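Local coordinates for alkyl hydroperoxide reductase E (Mycobacterium tuberculosis, PDB 5C04), which probably reduces hydrogen peroxide and organic hydroperoxides to water and alcohols as a mycoredoxin-dependent, thiol-specific peroxidase, protecting the cell against oxidative stress, at residues L92-F95 with A100-Q103. The protein carries 1 engineered substitution. Residues are numbered along the deposited sequence; the frame is centred on the assembly and turned at random.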
ATOM      1  N   LEU A  92       3.731  -7.072  -9.207  1.00 19.91           N
ATOM      2  CA  LEU A  92       4.535  -5.864  -9.388  1.00 21.46           C
ATOM      3  C   LEU A  92       3.941  -4.677  -8.687  1.00 20.41           C
ATOM      4  O   LEU A  92       2.715  -4.540  -8.619  1.00 19.54           O
ATOM      5  CB  LEU A  92       4.687  -5.518 -10.856  1.00 22.51           C
ATOM      6  CG  LEU A  92       5.219  -6.633 -11.737  1.00 22.80           C
ATOM      7  CD1 LEU A  92       5.495  -6.041 -13.105  1.00 23.96           C
ATOM      8  CD2 LEU A  92       6.453  -7.313 -11.163  1.00 23.55           C
ATOM      9  N   SER A  93       4.822  -3.807  -8.168  1.00 20.01           N
ATOM     10  CA  SER A  93       4.410  -2.655  -7.348  1.00 19.88           C
ATOM     11  C   SER A  93       4.376  -1.351  -8.126  1.00 20.61           C
ATOM     12  O   SER A  93       5.435  -0.794  -8.445  1.00 22.92           O
ATOM     13  CB  SER A  93       5.372  -2.487  -6.175  1.00 19.87           C
ATOM     14  OG  SER A  93       5.220  -3.532  -5.262  1.00 21.56           O
ATOM     15  N   ASP A  94       3.170  -0.861  -8.409  1.00 19.99           N
ATOM     16  CA  ASP A  94       2.962   0.434  -9.052  1.00 20.43           C
ATOM     17  C   ASP A  94       2.757   1.488  -7.930  1.00 19.73           C
ATOM     18  O   ASP A  94       1.759   2.200  -7.886  1.00 20.21           O
ATOM     19  CB  ASP A  94       1.751   0.329 -10.012  1.00 20.95           C
ATOM     20  CG  ASP A  94       1.636   1.513 -10.974  1.00 21.27           C
ATOM     21  OD1 ASP A  94       2.638   2.249 -11.212  1.00 22.53           O
ATOM     22  OD2 ASP A  94       0.517   1.736 -11.492  1.00 22.02           O
ATOM     23  N   PHE A  95       3.760   1.563  -7.061  1.00 21.18           N
ATOM     24  CA  PHE A  95       3.619   2.145  -5.713  1.00 20.42           C
ATOM     25  C   PHE A  95       4.037   3.612  -5.583  1.00 21.33           C
ATOM     26  O   PHE A  95       3.332   4.411  -4.947  1.00 22.28           O
ATOM     27  CB  PHE A  95       4.443   1.315  -4.742  1.00 21.15           C
ATOM     28  CG  PHE A  95       4.589   1.928  -3.368  1.00 20.41           C
ATOM     29  CD1 PHE A  95       3.540   1.858  -2.463  1.00 20.08           C
ATOM     30  CD2 PHE A  95       5.781   2.516  -2.978  1.00 21.57           C
ATOM     31  CE1 PHE A  95       3.652   2.413  -1.210  1.00 20.19           C
ATOM     32  CE2 PHE A  95       5.900   3.080  -1.734  1.00 20.91           C
ATOM     33  CZ  PHE A  95       4.841   3.019  -0.858  1.00 21.25           C
ATOM     34  N   ALA A 100       1.482   5.156 -11.501  1.00 23.93           N
ATOM     35  CA  ALA A 100       2.001   5.757 -12.764  1.00 24.63           C
ATOM     36  C   ALA A 100       1.835   4.824 -13.956  1.00 25.18           C
ATOM     37  O   ALA A 100       1.426   5.255 -15.039  1.00 26.20           O
ATOM     38  CB  ALA A 100       3.457   6.155 -12.609  1.00 26.72           C
ATOM     39  N   VAL A 101       2.161   3.543 -13.762  1.00 23.93           N
ATOM     40  CA  VAL A 101       2.028   2.566 -14.866  1.00 23.91           C
ATOM     41  C   VAL A 101       0.561   2.374 -15.199  1.00 24.35           C
ATOM     42  O   VAL A 101       0.164   2.366 -16.375  1.00 24.98           O
ATOM     43  CB  VAL A 101       2.751   1.253 -14.563  1.00 23.48           C
ATOM     44  CG1 VAL A 101       2.548   0.266 -15.708  1.00 23.76           C
ATOM     45  CG2 VAL A 101       4.236   1.539 -14.352  1.00 24.61           C
ATOM     46  N   SER A 102      -0.269   2.232 -14.172  1.00 22.92           N
ATOM     47  CA  SER A 102      -1.710   2.135 -14.369  1.00 22.91           C
ATOM     48  C   SER A 102      -2.262   3.321 -15.192  1.00 24.22           C
ATOM     49  O   SER A 102      -3.074   3.142 -16.116  1.00 24.62           O
ATOM     50  CB  SER A 102      -2.406   2.017 -13.005  1.00 22.67           C
ATOM     51  OG  SER A 102      -1.937   0.885 -12.288  1.00 22.97           O
ATOM     52  N   GLN A 103      -1.786   4.526 -14.882  1.00 24.66           N
ATOM     53  CA  GLN A 103      -2.157   5.720 -15.638  1.00 27.80           C
ATOM     54  C   GLN A 103      -1.683   5.658 -17.087  1.00 28.09           C
ATOM     55  O   GLN A 103      -2.430   6.044 -17.976  1.00 29.23           O
ATOM     56  CB  GLN A 103      -1.580   6.977 -14.984  1.00 30.17           C
ATOM     57  CG  GLN A 103      -2.247   7.350 -13.682  1.00 32.37           C
ATOM     58  CD  GLN A 103      -1.583   8.563 -13.064  1.00 37.92           C
ATOM     59  OE1 GLN A 103      -0.357   8.682 -13.069  1.00 40.84           O
ATOM     60  NE2 GLN A 103      -2.387   9.480 -12.550  1.00 42.88           N
TER
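The carboxylate of Asp94 takes three hydrogen bonds from Val101 and Ser102 in the first turn of helix 100-104. This is an anion held at the amino end of a helix, in the thioredoxin fold of a peroxiredoxin. OD2 accepts two of the bonds. The hydroxyl OG of Ser102 donates to Asp94 OD2 at 2.7 Å, nearly in line with the C-O bond. The backbone N of Ser102 donates to Asp94 OD2 at 2.8 Å. This amide comes from the syn side and stands 34° out of the carboxylate plane. Asp94 OD1 accepts from Val101 N at 2.9 Å, again syn but closer to the plane. Both hydrogen bonds from backbone N-H groups are fairly straight.

Two torsions set up the grip. CG of Asp94 lies anti to its own backbone N (chi1 -167°), which carries the carboxylate across to the helix. OG of Ser102 is turned back beside its own N (chi1 -58°), which lets hydroxyl and amide close on one oxygen. Donors on both oxygens should hold the carboxylate in one rotation. The amino end of the helix and the three donors would be expected to favour the ionised form of this buried acid.

The bonds tie the residue just past strand 91-93 to the short helix that follows. Asp94 also has a backbone hydrogen bond to Ser71, at the end of the neighbouring parallel strand 65-71. The side chains of Val101 and Ser102 both touch Phe37. The side chain of Ser102 is about 12 Å from that of Cys46, the probable active-site cysteine.

Packing across the contact adds little beyond the polar grip. CB of Ser102 lies 3.3 Å from Asp94 OD2. The side chain of Val101 lies against the other oxygen, with CG2 3.6 Å from Asp94 OD1.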